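Local coordinates for protein endoglucanase EG-II (Hypocrea jecorina, PDB 3QR3) that probably hydrolyses internal beta-1,4-glucosidic bonds of cellulose, as an endo-acting cellulase of glycoside hydrolase family 5, at residues A[178-192]-A[213-226]. Residues are numbered along the deposited sequence; the frame is centred on the assembly and turned at random.
Sequences FISLPGNDWQSAGAF and NLIFDVHKYLDSDN. With SO4 (sulfate ion), chain C; SO4 (sulfate ion), chain D.
Ile179 and Leu181 pair in parallel with Leu214 and Phe216, joining neighbouring strands of the TIM barrel in one beta-alpha-beta unit. Four backbone bonds zip this part, from Ile179 N to Asn213 O (2.9 Å) through Asp217 N to Leu181 O. Past Pro182 the 178-192 segment leaves the strand and returns, so that His219 N reaches Gln187 O (2.8 Å) and Ala189 N reaches His219 O; water 1 bridges Gly183 N and Asp217 O.

Toward the barrel interior, Ser180, Asp217 and Gln187 are linked by polar contacts. Asp217 CG lies anti to the backbone N (chi1 -168°), which brings OD2 to Ser180 OG at 2.8 Å, while OD1 also bonds Thr259 on the next strand. Gln187 NE2 gives a nearly straight bond to Asp217 O (2.9 Å), descending from above that carbonyl's plane, and a weak one to Asp217 OD1. Gln187 OE1, which accepts from Glu149 N, sits over one face of the His219 ring, and CB over the same ring makes a CH-pi contact. Replacing Gln187 by an alanine would probably leave Asp217 O with water 1 as its remaining donor here, and strip the amide from over the imidazole.

On the helix side, the edge of Phe192 is turned to the face of Phe216 in an offset edge-to-face pair, centroids 5.4 Å apart, and Val218 CG1 lies over Phe192.

With Glu149 OE2 bonding His219 ND1 and the Gln187 amide over the ring, the imidazole's rotation is probably fixed, within a polar network backed by an apolar outer layer.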
loop_
_atom_site.group_PDB
_atom_site.type_symbol
_atom_site.label_atom_id
_atom_site.label_comp_id
_atom_site.label_asym_id
_atom_site.label_seq_id
_atom_site.Cartn_x
_atom_site.Cartn_y
_atom_site.Cartn_z
ATOM N N PHE A 178 3.154 -11.958 4.781
ATOM C CA PHE A 178 3.536 -11.413 3.479
ATOM C C PHE A 178 4.423 -10.181 3.651
ATOM O O PHE A 178 4.221 -9.371 4.569
ATOM C CB PHE A 178 2.298 -10.990 2.667
ATOM C CG PHE A 178 1.461 -12.139 2.156
ATOM C CD1 PHE A 178 1.974 -13.038 1.226
ATOM C CD2 PHE A 178 0.144 -12.292 2.581
ATOM C CE1 PHE A 178 1.199 -14.073 0.743
ATOM C CE2 PHE A 178 -0.640 -13.333 2.106
ATOM C CZ PHE A 178 -0.120 -14.220 1.181
ATOM N N ILE A 179 5.380 -10.020 2.744
ATOM C CA ILE A 179 6.228 -8.835 2.716
ATOM C C ILE A 179 6.271 -8.296 1.283
ATOM O O ILE A 179 6.481 -9.051 0.347
ATOM C CB ILE A 179 7.665 -9.146 3.192
ATOM C CG1 ILE A 179 7.656 -9.724 4.607
ATOM C CG2 ILE A 179 8.525 -7.888 3.159
ATOM C CD1 ILE A 179 9.042 -10.173 5.087
ATOM N N SER A 180 6.049 -6.994 1.117
ATOM C CA SER A 180 6.103 -6.354 -0.196
ATOM C C SER A 180 7.526 -6.064 -0.636
ATOM O O SER A 180 8.358 -5.655 0.175
ATOM C CB SER A 180 5.377 -5.010 -0.157
ATOM O OG SER A 180 3.987 -5.175 0.011
ATOM N N LEU A 181 7.794 -6.249 -1.929
ATOM C CA LEU A 181 9.050 -5.811 -2.532
ATOM C C LEU A 181 8.752 -4.692 -3.542
ATOM O O LEU A 181 8.262 -4.960 -4.639
ATOM C CB LEU A 181 9.747 -6.992 -3.230
ATOM C CG LEU A 181 9.949 -8.266 -2.402
ATOM C CD1 LEU A 181 10.613 -9.365 -3.222
ATOM C CD2 LEU A 181 10.763 -7.972 -1.130
ATOM N N PRO A 182 9.027 -3.429 -3.170
ATOM C CA PRO A 182 8.717 -2.322 -4.087
ATOM C C PRO A 182 9.890 -1.887 -4.963
ATOM O O PRO A 182 11.025 -1.799 -4.485
ATOM C CB PRO A 182 8.336 -1.201 -3.125
ATOM C CG PRO A 182 9.307 -1.430 -1.953
ATOM C CD PRO A 182 9.483 -2.938 -1.851
ATOM N N GLY A 183 9.607 -1.592 -6.228
ATOM C CA GLY A 183 10.636 -1.203 -7.175
ATOM C C GLY A 183 10.687 0.287 -7.475
ATOM O O GLY A 183 9.997 1.090 -6.830
ATOM N N ASN A 184 11.499 0.645 -8.472
ATOM C CA ASN A 184 11.741 2.032 -8.878
ATOM C C ASN A 184 10.577 2.627 -9.672
ATOM O O ASN A 184 9.527 2.003 -9.821
ATOM C CB ASN A 184 13.012 2.082 -9.735
ATOM C CG ASN A 184 13.963 3.196 -9.338
ATOM O OD1 ASN A 184 13.647 4.069 -8.515
ATOM N ND2 ASN A 184 15.150 3.171 -9.928
ATOM N N ASP A 185 10.772 3.833 -10.194
ATOM C CA ASP A 185 9.757 4.492 -11.012
ATOM C C ASP A 185 8.389 4.561 -10.327
ATOM O O ASP A 185 7.365 4.267 -10.935
ATOM C CB ASP A 185 9.630 3.800 -12.370
ATOM C CG ASP A 185 10.742 4.192 -13.329
ATOM O OD1 ASP A 185 10.747 5.352 -13.801
ATOM O OD2 ASP A 185 11.605 3.338 -13.615
ATOM N N TRP A 186 8.386 4.960 -9.061
ATOM C CA TRP A 186 7.157 5.124 -8.301
ATOM C C TRP A 186 6.371 3.813 -8.265
ATOM O O TRP A 186 5.139 3.813 -8.252
ATOM C CB TRP A 186 6.307 6.242 -8.905
ATOM C CG TRP A 186 7.073 7.489 -9.203
ATOM C CD1 TRP A 186 7.777 7.768 -10.343
ATOM C CD2 TRP A 186 7.194 8.650 -8.364
ATOM N NE1 TRP A 186 8.338 9.025 -10.256
ATOM C CE2 TRP A 186 7.996 9.586 -9.054
ATOM C CE3 TRP A 186 6.701 8.989 -7.098
ATOM C CZ2 TRP A 186 8.323 10.835 -8.517
ATOM C CZ3 TRP A 186 7.033 10.230 -6.562
ATOM C CH2 TRP A 186 7.827 11.140 -7.275
ATOM N N GLN A 187 7.091 2.696 -8.250
ATOM C CA GLN A 187 6.453 1.380 -8.239
ATOM C C GLN A 187 5.595 1.076 -9.466
ATOM O O GLN A 187 4.794 0.146 -9.443
ATOM C CB GLN A 187 5.590 1.224 -6.991
ATOM C CG GLN A 187 6.378 0.931 -5.725
ATOM C CD GLN A 187 5.458 0.657 -4.552
ATOM O OE1 GLN A 187 5.141 1.559 -3.783
ATOM N NE2 GLN A 187 4.987 -0.583 -4.436
ATOM N N SER A 188 5.759 1.832 -10.540
ATOM C CA SER A 188 4.913 1.607 -11.711
ATOM C C SER A 188 4.989 0.187 -12.257
ATOM O O SER A 188 6.074 -0.345 -12.525
ATOM C CB SER A 188 5.226 2.593 -12.832
ATOM O OG SER A 188 4.483 2.229 -13.987
ATOM N N ALA A 189 3.821 -0.425 -12.421
ATOM C CA ALA A 189 3.727 -1.754 -13.000
ATOM C C ALA A 189 4.258 -1.747 -14.433
ATOM O O ALA A 189 4.749 -2.757 -14.926
ATOM C CB ALA A 189 2.262 -2.255 -12.956
ATOM N N GLY A 190 4.146 -0.606 -15.104
ATOM C CA GLY A 190 4.605 -0.490 -16.481
ATOM C C GLY A 190 6.118 -0.516 -16.644
ATOM O O GLY A 190 6.632 -0.964 -17.671
ATOM N N ALA A 191 6.839 -0.047 -15.633
ATOM C CA ALA A 191 8.297 0.060 -15.713
ATOM C C ALA A 191 9.002 -1.020 -14.896
ATOM O O ALA A 191 10.230 -1.095 -14.893
ATOM C CB ALA A 191 8.752 1.436 -15.240
ATOM N N PHE A 192 8.219 -1.839 -14.201
ATOM C CA PHE A 192 8.755 -2.752 -13.198
ATOM C C PHE A 192 9.824 -3.695 -13.759
ATOM O O PHE A 192 10.850 -3.931 -13.120
ATOM C CB PHE A 192 7.621 -3.533 -12.525
ATOM C CG PHE A 192 8.073 -4.406 -11.391
ATOM C CD1 PHE A 192 8.548 -3.850 -10.216
ATOM C CD2 PHE A 192 8.015 -5.784 -11.498
ATOM C CE1 PHE A 192 8.967 -4.653 -9.173
ATOM C CE2 PHE A 192 8.430 -6.595 -10.457
ATOM C CZ PHE A 192 8.906 -6.029 -9.293
ATOM N N ASN A 213 6.346 -15.990 0.309
ATOM C CA ASN A 213 5.610 -14.852 0.864
ATOM C C ASN A 213 6.250 -13.485 0.630
ATOM O O ASN A 213 5.940 -12.505 1.317
ATOM C CB ASN A 213 5.313 -15.092 2.345
ATOM C CG ASN A 213 4.238 -16.148 2.551
ATOM O OD1 ASN A 213 3.403 -16.379 1.671
ATOM N ND2 ASN A 213 4.264 -16.804 3.703
ATOM N N LEU A 214 7.132 -13.421 -0.358
ATOM C CA LEU A 214 7.752 -12.169 -0.749
ATOM C C LEU A 214 7.093 -11.796 -2.054
ATOM O O LEU A 214 7.303 -12.446 -3.077
ATOM C CB LEU A 214 9.270 -12.330 -0.915
ATOM C CG LEU A 214 10.048 -12.809 0.313
ATOM C CD1 LEU A 214 11.557 -12.859 0.025
ATOM C CD2 LEU A 214 9.776 -11.934 1.540
ATOM N N ILE A 215 6.265 -10.758 -2.004
ATOM C CA ILE A 215 5.366 -10.445 -3.098
ATOM C C ILE A 215 5.784 -9.143 -3.747
ATOM O O ILE A 215 6.042 -8.166 -3.051
ATOM C CB ILE A 215 3.922 -10.309 -2.566
ATOM C CG1 ILE A 215 3.553 -11.534 -1.709
ATOM C CG2 ILE A 215 2.930 -10.072 -3.719
ATOM C CD1 ILE A 215 3.612 -12.874 -2.476
ATOM N N PHE A 216 5.858 -9.120 -5.075
ATOM C CA PHE A 216 6.202 -7.877 -5.753
ATOM C C PHE A 216 5.053 -6.879 -5.610
ATOM O O PHE A 216 3.897 -7.222 -5.806
ATOM C CB PHE A 216 6.559 -8.124 -7.219
ATOM C CG PHE A 216 7.795 -8.992 -7.403
ATOM C CD1 PHE A 216 9.037 -8.572 -6.933
ATOM C CD2 PHE A 216 7.708 -10.214 -8.044
ATOM C CE1 PHE A 216 10.175 -9.364 -7.101
ATOM C CE2 PHE A 216 8.834 -11.012 -8.221
ATOM C CZ PHE A 216 10.076 -10.586 -7.749
ATOM N N ASP A 217 5.382 -5.644 -5.256
ATOM C CA ASP A 217 4.361 -4.633 -4.946
ATOM C C ASP A 217 4.395 -3.567 -6.038
ATOM O O ASP A 217 5.373 -2.834 -6.144
ATOM C CB ASP A 217 4.711 -4.002 -3.586
ATOM C CG ASP A 217 3.595 -3.163 -3.002
ATOM O OD1 ASP A 217 2.851 -2.532 -3.781
ATOM O OD2 ASP A 217 3.481 -3.121 -1.749
ATOM N N VAL A 218 3.348 -3.482 -6.859
ATOM C CA VAL A 218 3.307 -2.457 -7.907
ATOM C C VAL A 218 2.132 -1.498 -7.757
ATOM O O VAL A 218 1.162 -1.806 -7.071
ATOM C CB VAL A 218 3.273 -3.068 -9.323
ATOM C CG1 VAL A 218 4.591 -3.793 -9.632
ATOM C CG2 VAL A 218 2.084 -3.997 -9.479
ATOM N N HIS A 219 2.251 -0.334 -8.403
ATOM C CA HIS A 219 1.209 0.676 -8.483
ATOM C C HIS A 219 0.914 0.953 -9.952
ATOM O O HIS A 219 1.790 0.811 -10.797
ATOM C CB HIS A 219 1.696 1.981 -7.849
ATOM C CG HIS A 219 1.807 1.927 -6.360
ATOM N ND1 HIS A 219 1.957 3.060 -5.587
ATOM C CD2 HIS A 219 1.761 0.885 -5.497
ATOM C CE1 HIS A 219 2.014 2.715 -4.314
ATOM N NE2 HIS A 219 1.896 1.401 -4.231
ATOM N N LYS A 220 -0.304 1.376 -10.262
ATOM C CA LYS A 220 -0.596 1.819 -11.622
ATOM C C LYS A 220 -1.867 2.641 -11.655
ATOM O O LYS A 220 -2.906 2.213 -11.149
ATOM C CB LYS A 220 -0.723 0.629 -12.584
ATOM C CG LYS A 220 -0.513 0.997 -14.057
ATOM C CD LYS A 220 0.885 1.587 -14.300
ATOM C CE LYS A 220 1.083 2.001 -15.755
ATOM N NZ LYS A 220 0.163 3.114 -16.178
ATOM N N TYR A 221 -1.777 3.826 -12.250
ATOM C CA TYR A 221 -2.939 4.682 -12.432
ATOM C C TYR A 221 -3.403 4.667 -13.881
ATOM O O TYR A 221 -2.762 4.070 -14.751
ATOM C CB TYR A 221 -2.669 6.107 -11.906
ATOM C CG TYR A 221 -2.622 6.096 -10.402
ATOM C CD1 TYR A 221 -3.792 6.056 -9.658
ATOM C CD2 TYR A 221 -1.416 6.046 -9.727
ATOM C CE1 TYR A 221 -3.764 6.009 -8.280
ATOM C CE2 TYR A 221 -1.377 5.994 -8.350
ATOM C CZ TYR A 221 -2.551 5.973 -7.634
ATOM O OH TYR A 221 -2.524 5.920 -6.265
ATOM N N LEU A 222 -4.546 5.287 -14.131
ATOM C CA LEU A 222 -5.218 5.097 -15.409
ATOM C C LEU A 222 -5.350 6.392 -16.197
ATOM O O LEU A 222 -5.908 6.396 -17.291
ATOM C CB LEU A 222 -6.593 4.444 -15.210
ATOM C CG LEU A 222 -6.601 2.943 -14.863
ATOM C CD1 LEU A 222 -6.013 2.670 -13.472
ATOM C CD2 LEU A 222 -8.015 2.381 -14.960
ATOM N N ASP A 223 -4.826 7.483 -15.651
ATOM C CA ASP A 223 -4.861 8.749 -16.368
ATOM C C ASP A 223 -3.675 8.887 -17.322
ATOM O O ASP A 223 -2.768 8.052 -17.328
ATOM C CB ASP A 223 -4.996 9.950 -15.418
ATOM C CG ASP A 223 -3.899 10.014 -14.368
ATOM O OD1 ASP A 223 -3.139 9.032 -14.221
ATOM O OD2 ASP A 223 -3.802 11.063 -13.683
ATOM N N SER A 224 -3.701 9.941 -18.134
ATOM C CA SER A 224 -2.748 10.115 -19.233
ATOM C C SER A 224 -1.262 10.084 -18.845
ATOM O O SER A 224 -0.422 9.665 -19.646
ATOM C CB SER A 224 -3.068 11.402 -20.006
ATOM O OG SER A 224 -3.123 12.519 -19.134
ATOM N N ASP A 225 -0.928 10.521 -17.631
ATOM C CA ASP A 225 0.473 10.538 -17.200
ATOM C C ASP A 225 0.768 9.603 -16.021
ATOM O O ASP A 225 1.782 9.754 -15.341
ATOM C CB ASP A 225 0.903 11.958 -16.840
ATOM C CG ASP A 225 0.091 12.538 -15.703
ATOM O OD1 ASP A 225 -0.859 11.863 -15.248
ATOM O OD2 ASP A 225 0.396 13.670 -15.269
ATOM N N ASN A 226 -0.119 8.642 -15.778
ATOM C CA ASN A 226 0.099 7.653 -14.723
ATOM C C ASN A 226 0.347 8.262 -13.349
ATOM O O ASN A 226 1.139 7.740 -12.572
ATOM C CB ASN A 226 1.257 6.723 -15.096
ATOM C CG ASN A 226 1.345 5.512 -14.188
ATOM O OD1 ASN A 226 0.333 4.867 -13.890
ATOM N ND2 ASN A 226 2.552 5.192 -13.744
HETATM S S SO4 C . 5.040 3.354 -17.284
HETATM O O1 SO4 C . 5.449 3.301 -15.892
HETATM O O2 SO4 C . 6.105 2.830 -18.139
HETATM O O3 SO4 C . 3.839 2.537 -17.462
HETATM O O4 SO4 C . 4.755 4.742 -17.633
HETATM S S SO4 D . 9.480 10.874 -13.135
HETATM O O1 SO4 D . 9.823 11.345 -11.797
HETATM O O2 SO4 D . 10.405 11.452 -14.106
HETATM O O3 SO4 D . 9.594 9.421 -13.178
HETATM O O4 SO4 D . 8.116 11.273 -13.466
HETATM O O HOH W 1 7.325 -1.686 -7.917
HETATM O O HOH W 2 3.961 0.179 -1.749
#